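Local atomic coordinates of alpha-1,2-mannosidase (Bacteroides thetaiotaomicron, PDB entry 2WW2), a protein that hydrolyses alpha-mannosidic linkages with inversion at the anomeric carbon, as a member of the calcium-dependent glycoside hydrolase family 92. Residues Y10-M15 and L284-C290; S19-S24 and E626-Q630; N27-A33 and Y292-F297; P442-A446 and G512-E516; V610-Y615 and T631-Y635. All blocks are in the same frame, centred on the assembly; numbering follows the deposited sequence. Where two conformers were deposited one is given.

Interaction 1 (Y10-M15 and L284-C290)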
# COMPACT_ATOMS: atom_id res chain seq x y z
N TYR A 10 36.57 4.78 12.84
CA TYR A 10 35.32 5.02 12.12
C TYR A 10 34.26 3.94 12.40
O TYR A 10 33.08 4.11 12.07
CB TYR A 10 35.58 5.10 10.62
CG TYR A 10 36.34 6.35 10.23
CD1 TYR A 10 35.77 7.62 10.41
CD2 TYR A 10 37.61 6.27 9.69
CE1 TYR A 10 36.45 8.79 10.05
CE2 TYR A 10 38.32 7.45 9.33
CZ TYR A 10 37.72 8.68 9.52
OH TYR A 10 38.38 9.83 9.18
N VAL A 11 34.66 2.83 13.03
CA VAL A 11 33.76 1.69 13.15
C VAL A 11 32.74 1.87 14.28
O VAL A 11 33.13 2.12 15.42
CB VAL A 11 34.52 0.36 13.38
CG1 VAL A 11 33.54 -0.81 13.65
CG2 VAL A 11 35.41 0.06 12.18
N ASN A 12 31.46 1.70 13.96
CA ASN A 12 30.41 1.68 14.98
C ASN A 12 29.78 0.30 15.01
O ASN A 12 28.99 -0.02 14.12
CB ASN A 12 29.32 2.72 14.67
CG ASN A 12 28.19 2.68 15.69
OD1 ASN A 12 28.34 2.08 16.76
ND2 ASN A 12 27.09 3.33 15.37
N PRO A 13 30.14 -0.53 16.01
CA PRO A 13 29.61 -1.90 16.10
C PRO A 13 28.11 -1.89 16.40
O PRO A 13 27.45 -2.92 16.28
CB PRO A 13 30.37 -2.50 17.28
CG PRO A 13 31.63 -1.65 17.41
CD PRO A 13 31.12 -0.25 17.07
N LEU A 14 27.57 -0.73 16.77
CA LEU A 14 26.12 -0.63 16.97
C LEU A 14 25.35 -0.15 15.74
O LEU A 14 24.13 0.05 15.81
CB LEU A 14 25.82 0.32 18.12
CG LEU A 14 26.22 -0.25 19.47
CD1 LEU A 14 26.10 0.82 20.56
CD2 LEU A 14 25.35 -1.48 19.79
N MET A 15 26.04 0.04 14.62
CA MET A 15 25.37 0.45 13.39
C MET A 15 24.26 -0.52 13.05
O MET A 15 24.51 -1.72 12.97
CB MET A 15 26.33 0.52 12.21
CG MET A 15 25.62 0.75 10.88
SD MET A 15 26.73 0.94 9.48
CE MET A 15 25.62 0.67 8.09
N LEU A 284 32.68 7.72 5.79
CA LEU A 284 33.79 6.91 6.28
C LEU A 284 33.29 5.96 7.40
O LEU A 284 33.67 4.79 7.46
CB LEU A 284 34.92 7.83 6.80
CG LEU A 284 35.62 8.65 5.70
CD1 LEU A 284 36.46 9.81 6.25
CD2 LEU A 284 36.50 7.73 4.88
N ARG A 285 32.48 6.47 8.30
CA ARG A 285 31.90 5.59 9.35
C ARG A 285 31.05 4.48 8.76
O ARG A 285 31.13 3.32 9.20
CB ARG A 285 31.10 6.42 10.36
CG ARG A 285 32.03 7.32 11.19
CD ARG A 285 31.29 8.00 12.30
NE ARG A 285 30.15 8.75 11.82
CZ ARG A 285 30.05 10.08 11.87
NH1 ARG A 285 31.04 10.80 12.39
NH2 ARG A 285 28.96 10.68 11.39
N THR A 286 30.26 4.80 7.76
CA THR A 286 29.38 3.78 7.17
C THR A 286 30.23 2.71 6.52
O THR A 286 30.06 1.53 6.77
CB THR A 286 28.41 4.41 6.16
OG1 THR A 286 27.68 5.46 6.80
CG2 THR A 286 27.39 3.35 5.66
N PHE A 287 31.18 3.16 5.70
CA PHE A 287 32.07 2.25 4.97
C PHE A 287 32.87 1.31 5.89
O PHE A 287 32.88 0.10 5.70
CB PHE A 287 33.04 3.07 4.11
CG PHE A 287 33.96 2.24 3.25
CD1 PHE A 287 33.48 1.61 2.09
CD2 PHE A 287 35.30 2.07 3.60
CE1 PHE A 287 34.33 0.85 1.30
CE2 PHE A 287 36.15 1.31 2.82
CZ PHE A 287 35.67 0.69 1.66
N TYR A 288 33.56 1.88 6.88
CA TYR A 288 34.40 1.04 7.74
C TYR A 288 33.59 0.20 8.71
O TYR A 288 34.01 -0.89 9.06
CB TYR A 288 35.49 1.88 8.44
CG TYR A 288 36.55 2.22 7.41
CD1 TYR A 288 37.35 1.21 6.87
CD2 TYR A 288 36.71 3.52 6.92
CE1 TYR A 288 38.31 1.47 5.90
CE2 TYR A 288 37.65 3.80 5.93
CZ TYR A 288 38.45 2.76 5.43
OH TYR A 288 39.39 3.01 4.45
N SER A 289 32.43 0.69 9.13
CA SER A 289 31.52 -0.16 9.92
C SER A 289 31.05 -1.37 9.12
O SER A 289 31.07 -2.49 9.63
CB SER A 289 30.32 0.65 10.40
OG SER A 289 30.73 1.71 11.27
N CYS A 290 30.64 -1.15 7.87
CA CYS A 290 30.26 -2.28 7.01
C CYS A 290 31.43 -3.22 6.79
O CYS A 290 31.24 -4.44 6.76
CB CYS A 290 29.72 -1.78 5.65
SG CYS A 290 28.11 -0.97 5.77

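Interaction 2 (S19-S24 and E626-Q630). With NA (sodium ion), chain F.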
# COMPACT_ATOMS: atom_id res chain seq x y z
N SER A 19 18.03 -1.55 13.36
CA SER A 19 17.63 -1.63 11.95
C SER A 19 17.14 -2.98 11.49
O SER A 19 16.84 -3.16 10.30
CB SER A 19 18.83 -1.31 11.06
OG SER A 19 18.94 0.07 10.89
N THR A 20 17.09 -3.95 12.40
CA THR A 20 16.83 -5.31 11.97
C THR A 20 15.44 -5.77 12.37
O THR A 20 14.94 -5.46 13.45
CB THR A 20 17.89 -6.28 12.50
OG1 THR A 20 17.54 -6.68 13.83
CG2 THR A 20 19.28 -5.60 12.49
N PHE A 21 14.83 -6.53 11.48
CA PHE A 21 13.52 -7.12 11.73
C PHE A 21 13.66 -8.30 12.71
O PHE A 21 14.54 -9.15 12.56
CB PHE A 21 12.92 -7.57 10.40
CG PHE A 21 11.56 -8.17 10.51
CD1 PHE A 21 10.55 -7.50 11.17
CD2 PHE A 21 11.29 -9.39 9.91
CE1 PHE A 21 9.28 -8.07 11.26
CE2 PHE A 21 10.03 -9.95 9.99
CZ PHE A 21 9.02 -9.29 10.66
N ALA A 22 12.81 -8.32 13.73
CA ALA A 22 12.89 -9.36 14.76
C ALA A 22 12.97 -10.75 14.14
O ALA A 22 13.72 -11.61 14.62
CB ALA A 22 11.69 -9.28 15.69
N PHE A 23 12.17 -10.97 13.10
CA PHE A 23 12.07 -12.31 12.52
C PHE A 23 12.93 -12.43 11.28
O PHE A 23 12.49 -12.96 10.24
CB PHE A 23 10.60 -12.67 12.28
CG PHE A 23 9.79 -12.70 13.55
CD1 PHE A 23 9.13 -11.57 14.00
CD2 PHE A 23 9.74 -13.85 14.32
CE1 PHE A 23 8.41 -11.59 15.17
CE2 PHE A 23 9.02 -13.87 15.51
CZ PHE A 23 8.36 -12.75 15.93
N SER A 24 14.15 -11.91 11.38
CA SER A 24 15.15 -12.09 10.34
C SER A 24 16.42 -12.67 10.96
O SER A 24 16.52 -12.78 12.18
CB SER A 24 15.48 -10.74 9.69
OG SER A 24 16.34 -10.00 10.52
N GLU A 626 14.03 -4.28 4.24
CA GLU A 626 14.44 -5.64 3.96
C GLU A 626 15.91 -5.86 4.23
O GLU A 626 16.45 -6.93 3.95
CB GLU A 626 14.24 -5.90 2.49
CG GLU A 626 13.93 -7.27 2.18
CD GLU A 626 12.49 -7.40 1.91
OE1 GLU A 626 11.73 -6.67 2.59
OE2 GLU A 626 12.13 -8.19 1.02
N ASP A 627 16.58 -4.84 4.75
CA ASP A 627 18.02 -4.94 4.98
C ASP A 627 18.28 -5.11 6.46
O ASP A 627 18.05 -4.19 7.26
CB ASP A 627 18.74 -3.70 4.46
CG ASP A 627 20.26 -3.85 4.47
OD1 ASP A 627 20.79 -4.85 5.03
OD2 ASP A 627 20.94 -2.94 3.93
N ASN A 628 18.73 -6.30 6.82
CA ASN A 628 19.00 -6.62 8.21
C ASN A 628 20.50 -6.77 8.47
O ASN A 628 20.92 -7.51 9.36
CB ASN A 628 18.25 -7.90 8.58
CG ASN A 628 16.75 -7.76 8.34
OD1 ASN A 628 16.15 -8.46 7.49
ND2 ASN A 628 16.16 -6.80 9.03
N GLY A 629 21.30 -6.05 7.68
CA GLY A 629 22.74 -6.07 7.88
C GLY A 629 23.47 -6.86 6.80
O GLY A 629 24.68 -6.71 6.65
N GLN A 630 22.72 -7.67 6.04
CA GLN A 630 23.32 -8.58 5.06
C GLN A 630 23.96 -7.87 3.87
O GLN A 630 24.69 -8.48 3.10
CB GLN A 630 22.33 -9.66 4.58
CG GLN A 630 21.21 -9.21 3.65
CD GLN A 630 19.98 -8.69 4.39
OE1 GLN A 630 20.04 -8.42 5.60
NE2 GLN A 630 18.87 -8.54 3.67
NA NA F . 16.60 -2.53 8.06
O HOH W 1 14.92 -4.38 8.35
O HOH W 2 15.12 -0.70 8.57

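Interaction 3 (N27-A33 and Y292-F297)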
# COMPACT_ATOMS: atom_id res chain seq x y z
N ASN A 27 21.91 -10.13 13.05
CA ASN A 27 22.42 -9.91 14.41
C ASN A 27 22.39 -8.43 14.79
O ASN A 27 22.46 -7.56 13.95
CB ASN A 27 23.87 -10.39 14.53
CG ASN A 27 23.99 -11.81 15.07
OD1 ASN A 27 23.09 -12.33 15.77
ND2 ASN A 27 25.11 -12.44 14.76
N THR A 28 22.32 -8.15 16.08
CA THR A 28 22.32 -6.76 16.52
C THR A 28 23.33 -6.49 17.61
O THR A 28 23.25 -5.45 18.26
CB THR A 28 20.92 -6.31 17.03
OG1 THR A 28 20.57 -7.06 18.20
CG2 THR A 28 19.82 -6.50 15.95
N TYR A 29 24.31 -7.38 17.81
CA TYR A 29 25.20 -7.18 18.96
C TYR A 29 26.55 -6.55 18.62
O TYR A 29 27.13 -6.82 17.58
CB TYR A 29 25.38 -8.47 19.80
CG TYR A 29 26.11 -9.64 19.13
CD1 TYR A 29 27.50 -9.76 19.20
CD2 TYR A 29 25.39 -10.63 18.47
CE1 TYR A 29 28.17 -10.87 18.64
CE2 TYR A 29 26.04 -11.74 17.90
CZ TYR A 29 27.42 -11.85 17.99
OH TYR A 29 28.07 -12.93 17.43
N PRO A 30 27.06 -5.71 19.54
CA PRO A 30 28.31 -4.98 19.26
C PRO A 30 29.55 -5.87 19.52
O PRO A 30 30.19 -5.77 20.55
CB PRO A 30 28.26 -3.81 20.24
CG PRO A 30 27.45 -4.37 21.43
CD PRO A 30 26.44 -5.33 20.82
N ALA A 31 29.86 -6.74 18.57
CA ALA A 31 30.90 -7.76 18.76
C ALA A 31 32.29 -7.17 19.04
O ALA A 31 32.82 -6.35 18.27
CB ALA A 31 30.95 -8.66 17.55
N VAL A 32 32.87 -7.60 20.15
CA VAL A 32 34.26 -7.31 20.47
C VAL A 32 35.08 -8.51 20.00
O VAL A 32 34.85 -9.67 20.41
CB VAL A 32 34.44 -7.11 21.98
CG1 VAL A 32 35.93 -6.88 22.33
CG2 VAL A 32 33.57 -5.94 22.44
N ALA A 33 36.03 -8.27 19.10
CA ALA A 33 36.69 -9.40 18.44
C ALA A 33 37.95 -8.95 17.73
O ALA A 33 38.27 -7.77 17.72
CB ALA A 33 35.72 -10.02 17.38
N TYR A 292 34.04 -3.71 8.83
CA TYR A 292 34.21 -4.45 10.09
C TYR A 292 33.24 -5.62 10.17
O TYR A 292 33.64 -6.75 10.49
CB TYR A 292 34.02 -3.49 11.28
CG TYR A 292 33.36 -4.06 12.50
CD1 TYR A 292 34.11 -4.76 13.46
CD2 TYR A 292 32.00 -3.87 12.75
CE1 TYR A 292 33.51 -5.27 14.62
CE2 TYR A 292 31.39 -4.38 13.91
CZ TYR A 292 32.16 -5.07 14.84
OH TYR A 292 31.57 -5.58 15.97
N ARG A 293 31.98 -5.35 9.86
CA ARG A 293 30.94 -6.38 9.95
C ARG A 293 31.29 -7.51 8.99
O ARG A 293 31.07 -8.68 9.28
CB ARG A 293 29.56 -5.77 9.62
CG ARG A 293 28.37 -6.66 9.98
CD ARG A 293 27.01 -5.98 9.69
NE ARG A 293 25.89 -6.88 9.97
CZ ARG A 293 24.89 -6.61 10.82
NH1 ARG A 293 23.92 -7.50 11.01
NH2 ARG A 293 24.86 -5.45 11.48
N THR A 294 31.88 -7.16 7.85
CA THR A 294 32.19 -8.15 6.84
C THR A 294 33.38 -9.06 7.23
O THR A 294 33.47 -10.20 6.76
CB THR A 294 32.49 -7.46 5.50
OG1 THR A 294 31.35 -6.68 5.09
CG2 THR A 294 32.83 -8.48 4.45
N LEU A 295 34.28 -8.57 8.07
CA LEU A 295 35.45 -9.36 8.46
C LEU A 295 35.26 -10.26 9.71
O LEU A 295 36.22 -10.83 10.21
CB LEU A 295 36.65 -8.45 8.72
CG LEU A 295 37.05 -7.49 7.59
CD1 LEU A 295 38.40 -6.87 7.91
CD2 LEU A 295 37.10 -8.21 6.23
N LEU A 296 34.04 -10.33 10.21
CA LEU A 296 33.75 -11.16 11.39
C LEU A 296 33.54 -12.64 11.07
O LEU A 296 34.06 -13.51 11.78
CB LEU A 296 32.54 -10.61 12.14
CG LEU A 296 32.72 -9.23 12.80
CD1 LEU A 296 31.38 -8.73 13.37
CD2 LEU A 296 33.82 -9.25 13.88
N PHE A 297 32.76 -12.93 10.03
CA PHE A 297 32.35 -14.33 9.71
C PHE A 297 32.81 -14.70 8.31
O PHE A 297 33.01 -13.82 7.47
CB PHE A 297 30.81 -14.47 9.74
CG PHE A 297 30.17 -14.10 11.05
CD1 PHE A 297 29.91 -15.09 12.00
CD2 PHE A 297 29.78 -12.80 11.31
CE1 PHE A 297 29.29 -14.78 13.21
CE2 PHE A 297 29.16 -12.46 12.53
CZ PHE A 297 28.92 -13.45 13.48

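Interaction 4 (P442-A446 and G512-E516)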
# COMPACT_ATOMS: atom_id res chain seq x y z
N PRO A 442 8.88 -27.75 -0.99
CA PRO A 442 8.79 -26.37 -0.52
C PRO A 442 9.80 -25.46 -1.22
O PRO A 442 10.94 -25.88 -1.45
CB PRO A 442 9.15 -26.47 0.96
CG PRO A 442 8.78 -27.86 1.35
CD PRO A 442 9.02 -28.71 0.12
N GLU A 443 9.40 -24.24 -1.56
CA GLU A 443 10.34 -23.26 -2.09
C GLU A 443 11.00 -23.68 -3.41
O GLU A 443 12.11 -23.28 -3.73
CB GLU A 443 11.38 -22.91 -1.01
CG GLU A 443 10.70 -22.30 0.21
CD GLU A 443 11.62 -22.17 1.43
OE1 GLU A 443 12.81 -21.82 1.29
OE2 GLU A 443 11.11 -22.41 2.54
N ALA A 444 10.25 -24.44 -4.20
CA ALA A 444 10.78 -25.12 -5.38
C ALA A 444 11.36 -24.19 -6.44
O ALA A 444 12.34 -24.54 -7.09
CB ALA A 444 9.68 -26.00 -6.01
N THR A 445 10.73 -23.05 -6.67
CA THR A 445 11.18 -22.19 -7.75
C THR A 445 12.48 -21.49 -7.35
O THR A 445 13.44 -21.43 -8.14
CB THR A 445 10.09 -21.18 -8.15
OG1 THR A 445 9.00 -21.90 -8.76
CG2 THR A 445 10.64 -20.19 -9.15
N ALA A 446 12.52 -20.97 -6.12
CA ALA A 446 13.76 -20.37 -5.62
C ALA A 446 14.88 -21.42 -5.65
O ALA A 446 16.01 -21.11 -6.05
CB ALA A 446 13.56 -19.80 -4.22
N GLY A 512 5.35 -20.13 -0.58
CA GLY A 512 5.05 -21.19 -1.53
C GLY A 512 6.32 -21.66 -2.23
O GLY A 512 7.25 -22.14 -1.58
N PRO A 513 6.37 -21.51 -3.55
CA PRO A 513 7.55 -21.90 -4.34
C PRO A 513 8.71 -20.91 -4.19
O PRO A 513 9.79 -21.16 -4.73
CB PRO A 513 7.03 -21.84 -5.77
CG PRO A 513 6.01 -20.72 -5.73
CD PRO A 513 5.30 -20.96 -4.41
N PHE A 514 8.47 -19.80 -3.49
CA PHE A 514 9.52 -18.82 -3.31
C PHE A 514 10.02 -18.80 -1.88
O PHE A 514 9.33 -19.26 -0.97
CB PHE A 514 9.06 -17.42 -3.74
CG PHE A 514 8.68 -17.34 -5.18
CD1 PHE A 514 9.65 -17.39 -6.18
CD2 PHE A 514 7.35 -17.24 -5.56
CE1 PHE A 514 9.29 -17.34 -7.53
CE2 PHE A 514 6.99 -17.19 -6.92
CZ PHE A 514 7.95 -17.23 -7.89
N THR A 515 11.21 -18.24 -1.71
CA THR A 515 11.93 -18.16 -0.44
C THR A 515 12.14 -16.69 -0.11
O THR A 515 12.80 -15.99 -0.86
CB THR A 515 13.33 -18.82 -0.61
OG1 THR A 515 13.19 -20.24 -0.69
CG2 THR A 515 14.26 -18.48 0.53
N GLU A 516 11.58 -16.22 0.99
CA GLU A 516 11.89 -14.86 1.46
C GLU A 516 11.59 -13.78 0.43
O GLU A 516 12.28 -12.77 0.36
CB GLU A 516 13.36 -14.79 1.83
CG GLU A 516 13.73 -15.74 2.95
CD GLU A 516 13.60 -15.08 4.28
OE1 GLU A 516 14.49 -14.27 4.62
OE2 GLU A 516 12.60 -15.36 4.98

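Interaction 5 (V610-Y615 and T631-Y635)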
# COMPACT_ATOMS: atom_id res chain seq x y z
N VAL A 610 20.87 4.84 -3.76
CA VAL A 610 20.75 3.85 -2.68
C VAL A 610 21.80 4.07 -1.57
O VAL A 610 21.48 4.07 -0.39
CB VAL A 610 20.81 2.40 -3.23
CG1 VAL A 610 21.05 1.40 -2.09
CG2 VAL A 610 19.51 2.04 -3.99
N MET A 611 23.06 4.28 -1.95
CA MET A 611 24.10 4.48 -0.95
C MET A 611 23.80 5.70 -0.09
O MET A 611 24.03 5.68 1.12
CB MET A 611 25.49 4.58 -1.60
CG MET A 611 25.97 3.27 -2.21
SD MET A 611 27.75 3.12 -2.46
CE MET A 611 28.03 4.05 -3.97
N ASP A 612 23.28 6.76 -0.70
CA ASP A 612 22.96 7.98 0.03
C ASP A 612 21.70 7.82 0.89
O ASP A 612 21.63 8.34 2.00
CB ASP A 612 22.73 9.15 -0.93
CG ASP A 612 24.03 9.70 -1.53
OD1 ASP A 612 25.15 9.37 -1.06
OD2 ASP A 612 23.93 10.50 -2.50
N LYS A 613 20.70 7.11 0.39
CA LYS A 613 19.38 7.14 1.04
C LYS A 613 19.06 5.98 1.99
O LYS A 613 18.24 6.15 2.89
CB LYS A 613 18.28 7.31 -0.00
CG LYS A 613 18.22 8.75 -0.46
CD LYS A 613 17.70 8.92 -1.85
CE LYS A 613 17.53 10.44 -2.10
NZ LYS A 613 17.01 10.69 -3.44
N LEU A 614 19.71 4.84 1.80
CA LEU A 614 19.38 3.65 2.58
C LEU A 614 20.43 3.25 3.62
O LEU A 614 20.34 2.15 4.20
CB LEU A 614 19.14 2.48 1.63
CG LEU A 614 17.94 2.66 0.70
CD1 LEU A 614 17.70 1.36 -0.02
CD2 LEU A 614 16.68 3.10 1.48
N TYR A 615 21.40 4.13 3.86
CA TYR A 615 22.47 3.83 4.81
C TYR A 615 22.81 5.02 5.68
O TYR A 615 22.79 6.19 5.23
CB TYR A 615 23.76 3.40 4.09
CG TYR A 615 23.70 2.05 3.45
CD1 TYR A 615 24.04 0.91 4.17
CD2 TYR A 615 23.26 1.90 2.14
CE1 TYR A 615 23.97 -0.33 3.58
CE2 TYR A 615 23.18 0.67 1.55
CZ TYR A 615 23.53 -0.45 2.27
OH TYR A 615 23.45 -1.69 1.66
N THR A 631 23.72 -6.57 3.74
CA THR A 631 24.28 -5.82 2.63
C THR A 631 25.63 -5.17 2.99
O THR A 631 26.11 -4.33 2.25
CB THR A 631 23.32 -4.72 2.16
OG1 THR A 631 23.21 -3.73 3.18
CG2 THR A 631 21.93 -5.31 1.84
N SER A 632 26.26 -5.57 4.09
CA SER A 632 27.56 -4.97 4.47
C SER A 632 28.62 -5.04 3.34
O SER A 632 29.22 -4.04 2.99
CB SER A 632 28.09 -5.59 5.78
OG SER A 632 28.48 -6.96 5.58
N ALA A 633 28.81 -6.21 2.75
CA ALA A 633 29.79 -6.35 1.67
C ALA A 633 29.32 -5.66 0.39
O ALA A 633 30.13 -5.14 -0.40
CB ALA A 633 30.06 -7.84 1.41
N TRP A 634 28.00 -5.67 0.19
CA TRP A 634 27.40 -4.97 -0.94
C TRP A 634 27.79 -3.48 -0.86
O TRP A 634 28.17 -2.85 -1.85
CB TRP A 634 25.88 -5.13 -0.90
CG TRP A 634 25.16 -4.53 -2.08
CD1 TRP A 634 24.72 -5.20 -3.19
CD2 TRP A 634 24.80 -3.16 -2.27
NE1 TRP A 634 24.11 -4.32 -4.06
CE2 TRP A 634 24.14 -3.07 -3.51
CE3 TRP A 634 24.95 -2.00 -1.49
CZ2 TRP A 634 23.64 -1.86 -4.01
CZ3 TRP A 634 24.47 -0.80 -2.00
CH2 TRP A 634 23.81 -0.74 -3.23
N TYR A 635 27.73 -2.93 0.34
CA TYR A 635 28.06 -1.51 0.50
C TYR A 635 29.56 -1.27 0.26
O TYR A 635 29.95 -0.30 -0.40
CB TYR A 635 27.64 -1.01 1.87
CG TYR A 635 27.85 0.49 2.08
CD1 TYR A 635 26.81 1.40 1.88
CD2 TYR A 635 29.09 0.98 2.46
CE1 TYR A 635 27.00 2.77 2.06
CE2 TYR A 635 29.28 2.37 2.63
CZ TYR A 635 28.24 3.24 2.43
OH TYR A 635 28.42 4.58 2.63
O HOH W 3 26.39 6.32 2.30

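Interaction 1 (Y10-M15 and L284-C290)
Leu-284 lays its CB over the face of the Tyr-10 ring, 3.7 Å from the ring centroid and 14° off the normal, which meets the geometry of a CH-pi contact. The two side chains run alongside each other in the same direction, so Leu-284 CD1 also reaches Tyr-10 OH at 3.5 Å. Further along helix 281-294 the close fit becomes polar. Asn-12 N donates to Ser-289 OG over 2.8 Å in a nearly straight bond (169°). With OG beside its own backbone N (chi1 -62°), Ser-289 passes its proton back to Arg-285 O at 2.7 Å, arriving from the face of that carbonyl opposite to Ser-289 N. The hydroxyl is acceptor and donor at once, and this fixes its rotation. Behind it the extended Met-15 chain places SD 3.7 Å from Ser-289 CB and brings CE against Cys-290 SG, all three residues being buried.

The outer side is looser, because polar ends leave it for other partners. Arg-285 brings CG to the edge of the Tyr-10 ring, 3.8 Å from CD1, but its guanidinium leads off to Glu-282 and Ser-617. Asn-12 likewise turns ND2 to Ser-617, while its OD1 accepts from Leu-14 N in an Asx turn. The result is a loop docked on helix 281-294, joining the N-terminal and catalytic family regions of this family 92 enzyme.

Interaction 2 (S19-S24 and E626-Q630)
Ser-19 O and Asp-627 O face each other 3.4 Å apart, two acceptors with no hydrogen between them, because a sodium ion holds both. The metal lies 2.3 Å from Ser-19 O and the same distance from Asp-627 O; two waters, together with the Tyr-622 and Gly-624 carbonyls, complete six oxygen ligands.

The loop that presents Asp-627 O is braced by its own side chains. Asp-627 OD1 takes the amide of Gly-629 at 3.0 Å from above its carboxylate plane, an Asx turn, while OD2 bonds to Thr-631. Gln-630 folds back and uses both ends of its amide: OE1 accepts from Asn-628 N at 2.8 Å, and NE2 donates to Glu-626 O. The positive phi of Gly-629 (107°) would jam a CB against the preceding carbonyl.

On the other side, Ser-24 OG stands between its backbone N and carbonyl carbon (chi1 78°) and donates to Phe-21 O at 2.9 Å, in the carbonyl plane on a lone pair. The same hydroxyl lies 3.2 Å from Asn-628 CG, and the Asn-628 side chain lies between Ser-24 and the backbone of Phe-21. Beyond this turn, Ala-22 and Phe-23 pack on Ala-545 and Arg-546 of a neighbouring subunit. Backbone carbonyls and waters alone supply the ligands, a neutral shell consistent with a monovalent cation tying together loops some 600 residues apart in sequence.

Interaction 3 (N27-A33 and Y292-F297)
Ala-31 O receives the hydroxyl of Tyr-292 at 2.7 Å, the shortest polar bond of the contact. The approach is well formed: OH lies in the carbonyl plane, on a lone pair, with a C=O...donor angle of 121°, and the carbonyl in turn sits at the edge of the tyrosine ring. Tyr-292 reaches it with chi1 at 145°, away from a staggered position, and OH also touches Ala-31 CB at 3.5 Å. A phenylalanine here would probably leave the buried Ala-31 carbonyl without its donor and the segment 27-33 less firmly tied to the helix.

The second polar link is longer. Arg-293 stretches from CG to NE and its NH1 donates to Asn-27 O at 3.3 Å, with the oxygen 26° out of the guanidinium plane.

Leu-296 makes the apolar part: its two methyls divide between two alanines, CD1 lying 4.2 Å from Ala-31 CB and CD2 4.1 Å from Ala-33 CB. Phe-297 has the Tyr-29 hydroxyl at its ring edge and Asn-27 ND2 near its CZ; both polar groups hydrogen-bond to Gln-69 O. Pro-30 centres an inverse gamma turn that bends the chain between Tyr-29 and Ala-31.

Near Phe-297 a glycerol, probably from the crystallisation liquor, is bound. A loop leading to strand 40-44 is thus seated against the C-terminal end of helix 281-294, in the interior seam between the N-terminal and catalytic family regions.

Interaction 4 (P442-A446 and G512-E516)
Backbone bonds from Glu-443, at the N-cap position, and from the first turn of helix 444-465 to the loop 512-516 make up the first group. Glu-443 N donates to Gly-512 O at 3.0 Å in a bent bond. Pro-513 O then meets the first turn of the helix: Ala-446 N reaches it at 3.1 Å and 167°, nearly along the C=O axis, and Thr-445 N adds a weak bond at 2.9 Å. One carbonyl from a distant loop therefore accepts from two amides at the start of the helix.

The second group is made by side-chain hydroxyls. Thr-515 OG1 donates to Glu-443 OE1 at 2.6 Å, meeting the carboxylate on its anti side and 29° out of its plane. With CG beside the backbone N (chi1 -61°) and the chain extended beyond it, the glutamate crosses the threonine at about a right angle. Were Glu-443 replaced by an alanine, the Thr-515 hydroxyl is likely to lose its acceptor and be set free to turn. Thr-445 OG1, for its part, bonds to Trp-493 O.

Apolar contacts form the third group. Thr-445 CG2 touches Phe-514 CE1 at 3.5 Å, obliquely to the ring, and Pro-513 CB lies 3.9 Å from Thr-445 CB. Ala-446 CB packs against Thr-515 CB at 3.7 Å.

The contact also buries Thr-515 N, for which the model offers no partner. Placed where the helix dipole is positive at its start, the Pro-513 carbonyl is likely to be polarised favourably, and it satisfies amides that the helix itself cannot.

Interaction 5 (V610-Y615 and T631-Y635)
Tyr-615 and Tyr-635 are aimed at each other by different first torsions: CG of Tyr-615 lies beside its backbone N (chi1 -71°), while that of Tyr-635 lies anti to its own (chi1 -176°), and the side chains slide past in opposite directions. Tyr-635 thereby points a ring edge at the face of Tyr-615, with CD1 3.5 Å from Tyr-615 CG. The centroids are 4.6 Å apart and the planes 56° from each other, an inclined edge-to-face pair.

The hydroxyl of Tyr-615 comes within 2.6 Å of Thr-631 OG1, which lies at the edge of its ring. The direction is unsettled, since Tyr-615 OH also bonds to His-582 and Thr-631 OG1 to Asp-627. Trp-634 comes in across them, its CH2 3.7 Å from Val-610 CG1 and its CE3 3.5 Å from Tyr-615 OH.

A water links the far end, donating to Met-611 O at 2.7 Å and hydrogen-bonded to Tyr-635 OH. Each buried phenol thus has polar partners in an otherwise apolar, largely aromatic interface between the end of helix 600-613, with the residues after it, and the start of helix 632-640. Through Thr-631 the Tyr-615 hydroxyl connects to Asp-627, whose backbone O binds the sodium ion.

How the interactions relate
Interactions 1, 3, 4 and 5 are buried, whereas interaction 2 is a surface contact. Interactions 1 and 3 both use helix 281-294 and touch where Val-11 and Pro-13 meet Tyr-292; interaction 5 lies against the same helix, with Thr-286 and Cys-290 packing on Tyr-635. Thr-294 and Ser-632, probably hydrogen-bonded, join interactions 3 and 5. Chemistry differs with place: CH-pi packing and a serine hydroxyl that both accepts and donates in interaction 1, tyrosine and arginine bonds to backbone carbonyls in interaction 3, aromatic rings in interaction 5, metal-bridged carbonyls in interaction 2. Interaction 4, built on amides at a helix start, touches none of the others; the nearest atoms of interaction 2 are about 5 Å off.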